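Local coordinates for glucose 1-dehydrogenase (Haloferax mediterranei, PDB 2B5W), which catalyses the NAD(P)+-dependent, zinc-requiring oxidation of D-glucose and several other aldose sugars, with a preference for NADP+ as electron acceptor, at residues A[3-8]-A[57-61]; A[32-36]-A[143-147]; A[80-86]-A[134-140]; A[123-127]-A[351-355]. The protein carries 1 engineered substitution. All blocks are in the same frame, centred on the assembly; numbering follows the deposited sequence.

Contact 1. Residues A[3-8]-A[57-61]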
loop_
_atom_site.group_PDB
_atom_site.type_symbol
_atom_site.label_atom_id
_atom_site.label_comp_id
_atom_site.label_asym_id
_atom_site.label_seq_id
_atom_site.Cartn_x
_atom_site.Cartn_y
_atom_site.Cartn_z
ATOM N N ALA A 3 -32.779 -21.435 -14.893
ATOM C CA ALA A 3 -31.560 -20.677 -14.562
ATOM C C ALA A 3 -31.214 -19.751 -15.734
ATOM O O ALA A 3 -31.644 -19.978 -16.869
ATOM C CB ALA A 3 -30.440 -21.598 -14.280
ATOM N N ILE A 4 -30.448 -18.701 -15.460
ATOM C CA ILE A 4 -30.013 -17.750 -16.463
ATOM C C ILE A 4 -28.523 -17.970 -16.678
ATOM O O ILE A 4 -27.749 -17.933 -15.727
ATOM C CB ILE A 4 -30.286 -16.282 -16.016
ATOM C CG1 ILE A 4 -31.774 -16.077 -15.704
ATOM C CG2 ILE A 4 -29.801 -15.323 -17.077
ATOM C CD1 ILE A 4 -32.721 -16.360 -16.821
ATOM N N ALA A 5 -28.132 -18.228 -17.923
ATOM C CA ALA A 5 -26.774 -18.666 -18.230
ATOM C C ALA A 5 -26.238 -18.009 -19.492
ATOM O O ALA A 5 -27.007 -17.515 -20.311
ATOM C CB ALA A 5 -26.743 -20.153 -18.400
ATOM N N VAL A 6 -24.914 -17.979 -19.608
ATOM C CA VAL A 6 -24.271 -17.651 -20.900
ATOM C C VAL A 6 -23.838 -18.998 -21.528
ATOM O O VAL A 6 -23.398 -19.926 -20.844
ATOM C CB VAL A 6 -23.078 -16.684 -20.745
ATOM C CG1 VAL A 6 -23.570 -15.266 -20.402
ATOM C CG2 VAL A 6 -22.071 -17.166 -19.711
ATOM N N LYS A 7 -24.024 -19.119 -22.836
ATOM C CA LYS A 7 -23.630 -20.310 -23.584
ATOM C C LYS A 7 -22.618 -19.903 -24.651
ATOM O O LYS A 7 -22.551 -18.728 -25.062
ATOM C CB LYS A 7 -24.842 -20.926 -24.289
ATOM C CG LYS A 7 -25.675 -21.920 -23.494
ATOM C CD LYS A 7 -27.111 -21.922 -24.029
ATOM C CE LYS A 7 -27.784 -23.284 -24.000
ATOM N NZ LYS A 7 -29.183 -23.183 -24.561
ATOM N N ARG A 8 -21.812 -20.875 -25.080
ATOM C CA ARG A 8 -20.951 -20.656 -26.243
ATOM C C ARG A 8 -21.821 -20.347 -27.450
ATOM O O ARG A 8 -22.768 -21.088 -27.747
ATOM C CB ARG A 8 -20.125 -21.909 -26.528
ATOM C CG ARG A 8 -19.082 -22.197 -25.449
ATOM C CD ARG A 8 -18.307 -23.491 -25.697
ATOM N NE ARG A 8 -17.304 -23.768 -24.659
ATOM C CZ ARG A 8 -16.501 -24.840 -24.658
ATOM N NH1 ARG A 8 -16.570 -25.754 -25.636
ATOM N NH2 ARG A 8 -15.587 -25.093 -23.713
ATOM N N ASP A 57 -21.327 -26.786 -20.874
ATOM C CA ASP A 57 -21.568 -25.997 -22.076
ATOM C C ASP A 57 -22.204 -24.638 -21.802
ATOM O O ASP A 57 -22.661 -23.960 -22.731
ATOM C CB ASP A 57 -22.428 -26.787 -23.092
ATOM C CG ASP A 57 -23.863 -27.037 -22.621
ATOM O OD1 ASP A 57 -24.313 -26.510 -21.581
ATOM O OD2 ASP A 57 -24.635 -27.775 -23.263
ATOM N N HIS A 58 -22.178 -24.229 -20.538
ATOM C CA HIS A 58 -22.756 -22.950 -20.140
ATOM C C HIS A 58 -22.166 -22.544 -18.797
ATOM O O HIS A 58 -21.507 -23.355 -18.132
ATOM C CB HIS A 58 -24.279 -23.091 -20.017
ATOM C CG HIS A 58 -24.717 -23.959 -18.874
ATOM N ND1 HIS A 58 -24.730 -25.336 -18.936
ATOM C CD2 HIS A 58 -25.104 -23.644 -17.610
ATOM C CE1 HIS A 58 -25.130 -25.827 -17.778
ATOM N NE2 HIS A 58 -25.374 -24.818 -16.958
ATOM N N LEU A 59 -22.442 -21.305 -18.413
ATOM C CA LEU A 59 -22.140 -20.816 -17.086
ATOM C C LEU A 59 -23.394 -20.102 -16.567
ATOM O O LEU A 59 -23.850 -19.135 -17.164
ATOM C CB LEU A 59 -20.980 -19.836 -17.133
ATOM C CG LEU A 59 -20.687 -19.085 -15.822
ATOM C CD1 LEU A 59 -20.229 -20.051 -14.765
ATOM C CD2 LEU A 59 -19.652 -18.048 -16.067
ATOM N N VAL A 60 -23.950 -20.609 -15.473
ATOM C CA VAL A 60 -25.053 -19.893 -14.809
ATOM C C VAL A 60 -24.467 -18.614 -14.210
ATOM O O VAL A 60 -23.414 -18.666 -13.535
ATOM C CB VAL A 60 -25.706 -20.733 -13.719
ATOM C CG1 VAL A 60 -26.706 -19.912 -12.920
ATOM C CG2 VAL A 60 -26.410 -21.975 -14.324
ATOM N N LEU A 61 -25.092 -17.476 -14.500
ATOM C CA LEU A 61 -24.593 -16.200 -14.059
ATOM C C LEU A 61 -25.008 -15.904 -12.614
ATOM O O LEU A 61 -25.834 -16.600 -12.057
ATOM C CB LEU A 61 -25.106 -15.104 -14.972
ATOM C CG LEU A 61 -24.648 -15.138 -16.437
ATOM C CD1 LEU A 61 -25.436 -14.071 -17.205
ATOM C CD2 LEU A 61 -23.164 -14.899 -16.525
#
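Val6 carries CG1 beside its backbone N and anti to its carbonyl carbon (chi1 -72°), and Leu61 holds CG in the same way (chi1 -64°). These torsions bring the two side chains together at about a right angle. Val6 CG1 then rests against Leu61 CD1 at 3.9 Å, with Leu61 CD2 equally close. The other methyl, Val6 CG2, lies alongside Leu59 CB. The backbones are fixed by three straight bonds. Val6 N donates to Leu59 O at 2.9 Å, and Leu59 N returns a bond to Val6 O at 3.0 Å. Leu61 N reaches Ile4 O at 3.0 Å. Strand 2-7 is the middle strand of a three-stranded antiparallel sheet, with 14-17 on one side and 58-60 on the other, and Val6 and Leu59 point from it toward helix 39-46, where Val44 and Ile45 receive them together with Leu61. The opposite face bears Ala5, Val60 and His58. Ala5 CB lies 3.9 Å from His58 CD2, meeting the ring obliquely. Ala3 CB touches Val60 CG2 at 4.0 Å. His58 ND1 donates a hydrogen bond to Asp57 OD1 at 2.9 Å. The carboxylate oxygen lies in the ring plane, and the bond nearly follows its C-O direction. His58 NE2 is paired with Lys18 NZ and His121 stacks on the ring, so both ring nitrogens are engaged and the ring's rotation is fixed. This pairing is consistent with a neutral histidine. Past the paired strands, the side chain of Arg8 touches His49, a substrate-binding residue.

Contact 2. Residues A[32-36]-A[143-147]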
loop_
_atom_site.group_PDB
_atom_site.type_symbol
_atom_site.label_atom_id
_atom_site.label_comp_id
_atom_site.label_asym_id
_atom_site.label_seq_id
_atom_site.Cartn_x
_atom_site.Cartn_y
_atom_site.Cartn_z
ATOM N N THR A 32 -33.616 -19.233 -4.160
ATOM C CA THR A 32 -33.182 -17.891 -4.561
ATOM C C THR A 32 -34.311 -16.881 -4.498
ATOM O O THR A 32 -35.411 -17.132 -5.000
ATOM C CB THR A 32 -32.611 -17.948 -5.961
ATOM O OG1 THR A 32 -31.576 -18.942 -5.968
ATOM C CG2 THR A 32 -31.983 -16.644 -6.355
ATOM N N LEU A 33 -34.044 -15.737 -3.863
ATOM C CA LEU A 33 -35.007 -14.626 -3.810
ATOM C C LEU A 33 -34.651 -13.658 -4.943
ATOM O O LEU A 33 -35.395 -13.535 -5.900
ATOM C CB LEU A 33 -34.997 -13.924 -2.445
ATOM C CG LEU A 33 -35.487 -14.811 -1.315
ATOM C CD1 LEU A 33 -35.057 -14.195 0.002
ATOM C CD2 LEU A 33 -36.977 -14.966 -1.340
ATOM N N ARG A 34 -33.502 -12.972 -4.842
ATOM C CA ARG A 34 -33.043 -11.999 -5.844
ATOM C C ARG A 34 -31.562 -12.128 -6.083
ATOM O O ARG A 34 -30.815 -12.482 -5.173
ATOM C CB ARG A 34 -33.348 -10.566 -5.392
ATOM C CG ARG A 34 -34.834 -10.244 -5.382
ATOM C CD ARG A 34 -35.143 -8.943 -4.647
ATOM N NE ARG A 34 -36.544 -8.605 -4.845
ATOM C CZ ARG A 34 -37.012 -7.394 -4.729
ATOM N NH1 ARG A 34 -36.236 -6.411 -4.310
ATOM N NH2 ARG A 34 -38.307 -7.161 -5.009
ATOM N N VAL A 35 -31.121 -11.837 -7.300
ATOM C CA VAL A 35 -29.707 -11.837 -7.648
ATOM C C VAL A 35 -29.408 -10.563 -8.402
ATOM O O VAL A 35 -30.084 -10.218 -9.372
ATOM C CB VAL A 35 -29.305 -13.056 -8.505
ATOM C CG1 VAL A 35 -27.815 -13.074 -8.721
ATOM C CG2 VAL A 35 -29.786 -14.322 -7.877
ATOM N N GLY A 36 -28.441 -9.803 -7.925
ATOM C CA GLY A 36 -28.013 -8.589 -8.555
ATOM C C GLY A 36 -27.145 -8.790 -9.774
ATOM O O GLY A 36 -26.603 -9.864 -10.013
ATOM N N ALA A 143 -33.828 -8.846 3.212
ATOM C CA ALA A 143 -34.097 -9.761 2.107
ATOM C C ALA A 143 -34.368 -9.019 0.813
ATOM O O ALA A 143 -33.884 -9.469 -0.223
ATOM C CB ALA A 143 -35.247 -10.647 2.412
ATOM N N GLU A 144 -35.196 -7.969 0.857
ATOM C CA GLU A 144 -35.582 -7.248 -0.356
ATOM C C GLU A 144 -34.374 -6.753 -1.129
ATOM O O GLU A 144 -34.275 -6.893 -2.347
ATOM C CB GLU A 144 -36.563 -6.094 -0.011
ATOM C CG GLU A 144 -36.962 -5.238 -1.200
ATOM C CD GLU A 144 -37.702 -3.965 -0.843
ATOM O OE1 GLU A 144 -37.832 -3.097 -1.742
ATOM O OE2 GLU A 144 -38.136 -3.830 0.317
ATOM N N LEU A 145 -33.425 -6.158 -0.415
ATOM C CA LEU A 145 -32.246 -5.587 -1.041
ATOM C C LEU A 145 -30.986 -6.381 -0.690
ATOM O O LEU A 145 -29.844 -5.863 -0.795
ATOM C CB LEU A 145 -32.093 -4.128 -0.689
ATOM C CG LEU A 145 -33.241 -3.241 -1.120
ATOM C CD1 LEU A 145 -32.926 -1.781 -0.725
ATOM C CD2 LEU A 145 -33.500 -3.363 -2.640
ATOM N N GLY A 146 -31.171 -7.673 -0.427
ATOM C CA GLY A 146 -30.056 -8.492 0.068
ATOM C C GLY A 146 -28.971 -8.747 -0.957
ATOM O O GLY A 146 -27.821 -9.114 -0.587
ATOM N N PHE A 147 -29.300 -8.582 -2.232
ATOM C CA PHE A 147 -28.325 -8.621 -3.301
ATOM C C PHE A 147 -27.283 -7.511 -3.232
ATOM O O PHE A 147 -26.363 -7.535 -4.016
ATOM C CB PHE A 147 -29.030 -8.652 -4.667
ATOM C CG PHE A 147 -29.862 -7.437 -4.941
ATOM C CD1 PHE A 147 -29.309 -6.298 -5.540
ATOM C CD2 PHE A 147 -31.214 -7.409 -4.614
ATOM C CE1 PHE A 147 -30.100 -5.185 -5.750
ATOM C CE2 PHE A 147 -31.964 -6.315 -4.817
ATOM C CZ PHE A 147 -31.441 -5.207 -5.393
#
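Arg34 reaches from strand 27-37 to the loop that leads into helix 149-164. Its CB sits 3.9 Å from Phe147 CD2, and the two side chains cross obliquely. Beyond CG the chain is extended as far as NE. CD approaches Glu144 O at 3.2 Å and Phe147 CE2 at 4.1 Å. NE turns to another strand and forms a salt bridge with Glu353. At the tip, NH1 donates to Glu144 O at 2.8 Å. This bond is bent, with 134° at the hydrogen, and the oxygen lies out of the guanidinium plane. NH1 also touches Glu144 CG at 3.4 Å. Glu144 OE1 stays 4.5 Å from NH1, too far for a salt bridge, and its carboxylate stands nearly perpendicular to the guanidinium. Leu145 CD2 comes to the guanidinium edge.

Phe147 sets CG between its backbone N and carbonyl carbon (chi1 62°), which turns the ring toward Arg34 CB and Gly36 CA. Its CB packs on Gly36 N at 3.5 Å. Gly36 has no side chain, and the Phe147 ring lies close where one would begin. Gly36 also lies beside Glu64, a zinc ligand. Residues 143-146 form a type I turn, facing a classic beta bulge where Leu33 and Arg34 both pair with Val66. A leucine in place of Arg34 would probably leave Glu144 O and the carboxylate of Glu353 without this donor, and the turn less firmly tied to the strand. The charge of Arg34 is met at least in part by Glu353, while its hold on the loop runs through a neutral backbone carbonyl.

Contact 3. Residues A[80-86]-A[134-140]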
loop_
_atom_site.group_PDB
_atom_site.type_symbol
_atom_site.label_atom_id
_atom_site.label_comp_id
_atom_site.label_asym_id
_atom_site.label_seq_id
_atom_site.Cartn_x
_atom_site.Cartn_y
_atom_site.Cartn_z
ATOM N N GLY A 80 -36.160 -21.244 6.686
ATOM C CA GLY A 80 -36.624 -19.878 6.677
ATOM C C GLY A 80 -35.565 -18.800 6.899
ATOM O O GLY A 80 -35.906 -17.606 6.741
ATOM N N ASP A 81 -34.323 -19.148 7.257
ATOM C CA ASP A 81 -33.240 -18.176 7.426
ATOM C C ASP A 81 -32.974 -17.459 6.096
ATOM O O ASP A 81 -33.010 -18.085 5.026
ATOM C CB ASP A 81 -31.933 -18.811 7.814
ATOM C CG ASP A 81 -31.898 -19.262 9.244
ATOM O OD1 ASP A 81 -32.886 -18.987 9.971
ATOM O OD2 ASP A 81 -30.905 -19.891 9.683
ATOM N N ILE A 82 -32.730 -16.164 6.177
ATOM C CA ILE A 82 -32.339 -15.373 4.999
ATOM C C ILE A 82 -30.826 -15.349 4.967
ATOM O O ILE A 82 -30.149 -14.931 5.938
ATOM C CB ILE A 82 -32.906 -13.919 5.055
ATOM C CG1 ILE A 82 -34.417 -13.892 5.254
ATOM C CG2 ILE A 82 -32.564 -13.161 3.790
ATOM C CD1 ILE A 82 -35.173 -14.787 4.311
ATOM N N VAL A 83 -30.264 -15.785 3.837
ATOM C CA VAL A 83 -28.834 -15.915 3.678
ATOM C C VAL A 83 -28.296 -15.311 2.386
ATOM O O VAL A 83 -29.002 -15.269 1.374
ATOM C CB VAL A 83 -28.415 -17.415 3.737
ATOM C CG1 VAL A 83 -28.662 -17.997 5.126
ATOM C CG2 VAL A 83 -29.156 -18.254 2.695
ATOM N N VAL A 84 -27.061 -14.838 2.454
ATOM C CA VAL A 84 -26.282 -14.401 1.322
ATOM C C VAL A 84 -25.052 -15.298 1.225
ATOM O O VAL A 84 -24.283 -15.411 2.184
ATOM C CB VAL A 84 -25.839 -12.920 1.506
ATOM C CG1 VAL A 84 -24.877 -12.527 0.449
ATOM C CG2 VAL A 84 -27.065 -12.000 1.522
ATOM N N PRO A 85 -24.819 -15.911 0.075
ATOM C CA PRO A 85 -23.614 -16.738 -0.100
ATOM C C PRO A 85 -22.381 -15.911 -0.443
ATOM O O PRO A 85 -22.456 -14.933 -1.220
ATOM C CB PRO A 85 -23.982 -17.628 -1.318
ATOM C CG PRO A 85 -24.882 -16.749 -2.130
ATOM C CD PRO A 85 -25.681 -15.913 -1.130
ATOM N N THR A 86 -21.216 -16.358 0.037
ATOM C CA THR A 86 -19.964 -15.822 -0.470
ATOM C C THR A 86 -19.747 -16.415 -1.871
ATOM O O THR A 86 -20.486 -17.307 -2.318
ATOM C CB THR A 86 -18.769 -16.155 0.419
ATOM O OG1 THR A 86 -18.595 -17.585 0.404
ATOM C CG2 THR A 86 -19.004 -15.747 1.858
ATOM N N TYR A 134 -20.157 -20.785 4.118
ATOM C CA TYR A 134 -20.182 -19.739 3.089
ATOM C C TYR A 134 -21.570 -19.132 2.906
ATOM O O TYR A 134 -21.778 -18.385 1.942
ATOM C CB TYR A 134 -19.665 -20.268 1.744
ATOM C CG TYR A 134 -18.265 -20.865 1.829
ATOM C CD1 TYR A 134 -17.265 -20.220 2.522
ATOM C CD2 TYR A 134 -17.990 -22.105 1.293
ATOM C CE1 TYR A 134 -16.002 -20.763 2.630
ATOM C CE2 TYR A 134 -16.722 -22.647 1.397
ATOM C CZ TYR A 134 -15.737 -21.981 2.084
ATOM O OH TYR A 134 -14.445 -22.519 2.241
ATOM N N LEU A 135 -22.486 -19.421 3.817
ATOM C CA LEU A 135 -23.803 -18.785 3.841
ATOM C C LEU A 135 -23.803 -17.847 5.026
ATOM O O LEU A 135 -23.609 -18.282 6.168
ATOM C CB LEU A 135 -24.942 -19.805 3.962
ATOM C CG LEU A 135 -25.152 -20.631 2.688
ATOM C CD1 LEU A 135 -26.082 -21.792 2.870
ATOM C CD2 LEU A 135 -25.610 -19.732 1.514
ATOM N N VAL A 136 -24.057 -16.568 4.765
ATOM C CA VAL A 136 -24.079 -15.574 5.816
ATOM C C VAL A 136 -25.517 -15.189 6.110
ATOM O O VAL A 136 -26.221 -14.652 5.258
ATOM C CB VAL A 136 -23.268 -14.331 5.410
ATOM C CG1 VAL A 136 -23.290 -13.300 6.548
ATOM C CG2 VAL A 136 -21.849 -14.721 5.007
ATOM N N ARG A 137 -25.988 -15.465 7.319
ATOM C CA ARG A 137 -27.308 -15.027 7.702
ATOM C C ARG A 137 -27.314 -13.517 7.779
ATOM O O ARG A 137 -26.356 -12.896 8.256
ATOM C CB ARG A 137 -27.664 -15.604 9.079
ATOM C CG ARG A 137 -27.946 -17.111 9.018
ATOM C CD ARG A 137 -27.955 -17.796 10.396
ATOM N NE ARG A 137 -26.593 -17.903 10.865
ATOM C CZ ARG A 137 -26.208 -18.518 11.982
ATOM N NH1 ARG A 137 -27.087 -19.077 12.793
ATOM N NH2 ARG A 137 -24.923 -18.539 12.282
ATOM N N ILE A 138 -28.401 -12.932 7.281
ATOM C CA ILE A 138 -28.579 -11.482 7.338
ATOM C C ILE A 138 -29.934 -11.207 7.972
ATOM O O ILE A 138 -30.850 -12.052 7.970
ATOM C CB ILE A 138 -28.462 -10.831 5.925
ATOM C CG1 ILE A 138 -29.630 -11.230 5.025
ATOM C CG2 ILE A 138 -27.140 -11.150 5.283
ATOM C CD1 ILE A 138 -29.686 -10.402 3.731
ATOM N N PRO A 139 -30.127 -9.972 8.437
ATOM C CA PRO A 139 -31.455 -9.626 8.965
ATOM C C PRO A 139 -32.594 -9.884 7.974
ATOM O O PRO A 139 -32.467 -9.643 6.756
ATOM C CB PRO A 139 -31.315 -8.139 9.311
ATOM C CG PRO A 139 -29.869 -7.952 9.553
ATOM C CD PRO A 139 -29.182 -8.856 8.502
ATOM N N ARG A 140 -33.718 -10.383 8.467
ATOM C CA ARG A 140 -34.853 -10.701 7.579
ATOM C C ARG A 140 -35.275 -9.536 6.715
ATOM O O ARG A 140 -35.705 -9.698 5.563
ATOM C CB ARG A 140 -36.098 -11.168 8.360
ATOM C CG ARG A 140 -35.893 -12.397 9.131
ATOM C CD ARG A 140 -37.178 -12.976 9.700
ATOM N NE ARG A 140 -37.093 -14.432 9.786
ATOM C CZ ARG A 140 -37.317 -15.267 8.773
ATOM N NH1 ARG A 140 -37.661 -14.828 7.561
ATOM N NH2 ARG A 140 -37.193 -16.565 8.983
#
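Val84 and Val136 bind each other twice through their backbones: Val84 N to Val136 O at 2.9 Å, Val136 N to Val84 O at 2.8 Å. Ile138 N to Ile82 O and Thr86 N to Tyr134 O extend this antiparallel pairing in both directions. Pro85 falls in a non-hydrogen-bonded pair with Leu135, so its missing N-H costs this pairing nothing. On that face Leu135 CD2 touches Pro85 CB at 3.9 Å and Val83 CG2 at 4.0 Å. On the other face Ile138 places CG1 between its backbone N and carbonyl carbon (chi1 68°). CG1 therefore meets Ile82 CG2 at 3.7 Å, and CD1 crosses to Val84 CG2. At one end Arg140 NH2 makes a weak, bent bond to Gly80 O at 2.8 Å. At the other, Thr86 OG1 abuts Tyr134 CB at 3.2 Å and is held by Arg89. Asp81 lies alongside Arg137, but its OD2 is bonded to Glu78 N.

Strands 82-85 and 135-137 belong to the large mixed sheet of the GroES-like domain. Strand 64-71 pairs with 82-85. Val30 of strand 27-37 packs on Val83 and Leu135, while Phe309 of helix 306-318 packs on Val84 and Val136.

Contact 4. Residues A[123-127]-A[351-355]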
loop_
_atom_site.group_PDB
_atom_site.type_symbol
_atom_site.label_atom_id
_atom_site.label_comp_id
_atom_site.label_asym_id
_atom_site.label_seq_id
_atom_site.Cartn_x
_atom_site.Cartn_y
_atom_site.Cartn_z
ATOM N N TYR A 123 -25.614 -18.077 -9.137
ATOM C CA TYR A 123 -26.783 -18.140 -8.304
ATOM C C TYR A 123 -28.109 -17.785 -8.999
ATOM O O TYR A 123 -29.162 -17.869 -8.357
ATOM C CB TYR A 123 -26.604 -17.212 -7.092
ATOM C CG TYR A 123 -25.387 -17.553 -6.257
ATOM C CD1 TYR A 123 -25.252 -18.811 -5.689
ATOM C CD2 TYR A 123 -24.363 -16.625 -6.038
ATOM C CE1 TYR A 123 -24.143 -19.138 -4.941
ATOM C CE2 TYR A 123 -23.264 -16.955 -5.316
ATOM C CZ TYR A 123 -23.152 -18.211 -4.765
ATOM O OH TYR A 123 -22.052 -18.577 -4.015
ATOM N N MET A 124 -28.059 -17.441 -10.292
ATOM C CA MET A 124 -29.271 -17.109 -11.030
ATOM C C MET A 124 -30.010 -18.380 -11.445
ATOM O O MET A 124 -30.104 -18.706 -12.630
ATOM C CB MET A 124 -28.978 -16.242 -12.256
ATOM C CG MET A 124 -28.615 -14.850 -11.892
ATOM S SD MET A 124 -28.362 -13.813 -13.327
ATOM C CE MET A 124 -28.011 -12.250 -12.483
ATOM N N SER A 125 -30.505 -19.089 -10.458
ATOM C CA SER A 125 -31.290 -20.294 -10.640
ATOM C C SER A 125 -32.311 -20.294 -9.534
ATOM O O SER A 125 -32.147 -19.589 -8.546
ATOM C CB SER A 125 -30.415 -21.561 -10.599
ATOM O OG SER A 125 -29.675 -21.694 -9.402
ATOM N N GLU A 126 -33.395 -21.058 -9.676
ATOM C CA GLU A 126 -34.430 -21.017 -8.666
ATOM C C GLU A 126 -33.965 -21.516 -7.308
ATOM O O GLU A 126 -34.480 -21.073 -6.293
ATOM C CB GLU A 126 -35.678 -21.770 -9.157
ATOM C CG GLU A 126 -36.289 -21.075 -10.361
ATOM C CD GLU A 126 -37.553 -21.729 -10.873
ATOM O OE1 GLU A 126 -37.459 -22.790 -11.521
ATOM O OE2 GLU A 126 -38.638 -21.149 -10.659
ATOM N N PHE A 127 -33.010 -22.441 -7.308
ATOM C CA PHE A 127 -32.409 -23.005 -6.095
ATOM C C PHE A 127 -30.907 -23.117 -6.271
ATOM O O PHE A 127 -30.392 -23.244 -7.380
ATOM C CB PHE A 127 -32.961 -24.394 -5.755
ATOM C CG PHE A 127 -34.425 -24.413 -5.484
ATOM C CD1 PHE A 127 -34.924 -24.317 -4.187
ATOM C CD2 PHE A 127 -35.321 -24.467 -6.545
ATOM C CE1 PHE A 127 -36.289 -24.305 -3.963
ATOM C CE2 PHE A 127 -36.678 -24.440 -6.321
ATOM C CZ PHE A 127 -37.167 -24.367 -5.036
ATOM N N ALA A 351 -31.531 -6.067 -10.429
ATOM C CA ALA A 351 -31.559 -7.426 -9.947
ATOM C C ALA A 351 -32.682 -8.172 -10.638
ATOM O O ALA A 351 -33.585 -7.563 -11.182
ATOM C CB ALA A 351 -31.780 -7.475 -8.440
ATOM N N ILE A 352 -32.613 -9.498 -10.568
ATOM C CA ILE A 352 -33.662 -10.399 -11.009
ATOM C C ILE A 352 -34.266 -11.090 -9.802
ATOM O O ILE A 352 -33.556 -11.641 -8.976
ATOM C CB ILE A 352 -33.110 -11.452 -11.971
ATOM C CG1 ILE A 352 -32.523 -10.744 -13.208
ATOM C CG2 ILE A 352 -34.223 -12.439 -12.379
ATOM C CD1 ILE A 352 -31.620 -11.611 -14.063
ATOM N N GLU A 353 -35.586 -11.078 -9.728
ATOM C CA GLU A 353 -36.333 -11.714 -8.669
ATOM C C GLU A 353 -36.808 -13.085 -9.128
ATOM O O GLU A 353 -37.623 -13.182 -10.052
ATOM C CB GLU A 353 -37.525 -10.860 -8.256
ATOM C CG GLU A 353 -38.349 -11.489 -7.134
ATOM C CD GLU A 353 -39.315 -10.524 -6.544
ATOM O OE1 GLU A 353 -40.420 -10.395 -7.091
ATOM O OE2 GLU A 353 -38.974 -9.935 -5.502
ATOM N N PHE A 354 -36.331 -14.106 -8.459
ATOM C CA PHE A 354 -36.739 -15.497 -8.675
ATOM C C PHE A 354 -37.954 -15.926 -7.856
ATOM O O PHE A 354 -38.761 -16.765 -8.290
ATOM C CB PHE A 354 -35.563 -16.438 -8.415
ATOM C CG PHE A 354 -34.535 -16.395 -9.497
ATOM C CD1 PHE A 354 -33.634 -15.351 -9.570
ATOM C CD2 PHE A 354 -34.494 -17.379 -10.466
ATOM C CE1 PHE A 354 -32.710 -15.287 -10.606
ATOM C CE2 PHE A 354 -33.565 -17.302 -11.505
ATOM C CZ PHE A 354 -32.699 -16.254 -11.562
ATOM N N SER A 355 -38.087 -15.344 -6.666
ATOM C CA SER A 355 -39.173 -15.673 -5.760
ATOM C C SER A 355 -39.252 -14.639 -4.656
ATOM O O SER A 355 -38.324 -13.855 -4.464
ATOM C CB SER A 355 -38.961 -17.055 -5.168
ATOM O OG SER A 355 -37.969 -17.073 -4.132
#
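The Phe354 ring packs on the peptide between Met124 and Ser125. CZ is 3.4 Å from Met124 C, which meets the ring obliquely, and CE2 is 3.7 Å from Ser125 N. Ser125 O sits over one ring face, displaced toward the rim. The ring also touches side chains: CZ meets Met124 CB at 3.8 Å, and CD2 meets Glu126 CG at 4.1 Å. Met124 is extended beyond CG (chi2 -177°), which carries its far end past the ring to Ile352. There Met124 CE and Ile352 CD1 meet at 4.0 Å, their side chains about perpendicular. Shortening Phe354 to an alanine is likely to open a gap beside the Met124-Ser125 peptide and to leave Met124 CB and Glu126 CG without this partner.

The loop has its own bracing. Met124 is the centre of an inverse gamma turn, with a weak bond from Ser125 N to Tyr123 O. Ser125 OG donates to Phe127 O at 2.6 Å. Ser125 O is bound by Thr32 OG1, and Glu126 OE1 by Lys2 N. The contact lies beside strand 27-37, which pairs with strand 349-353. Met124 packs on Val35 and Val37 of strand 27-37 and on Ile4 of strand 2-7.

Overall arrangement
From the N terminus, contact 1 closes the first loop, joining strand 2-7 to strand 58-60. Residues 32-36 lie inside that loop but meet 143-147 later in the chain, so contacts 1 and 2 cross. Contact 3 opens after contact 1 has closed and is nested within the loop of contact 2. Residues 123-127 fall inside the loop of contact 3 and are met by the C-terminal segment 351-355, so contact 4 crosses contacts 2 and 3. Contact 4 touches all the others. Its loop bonds to the small sheet of contact 1, while strand 349-353 pairs with 27-37. The C-terminal part of the chain is thereby tied back to the GroES-like domain.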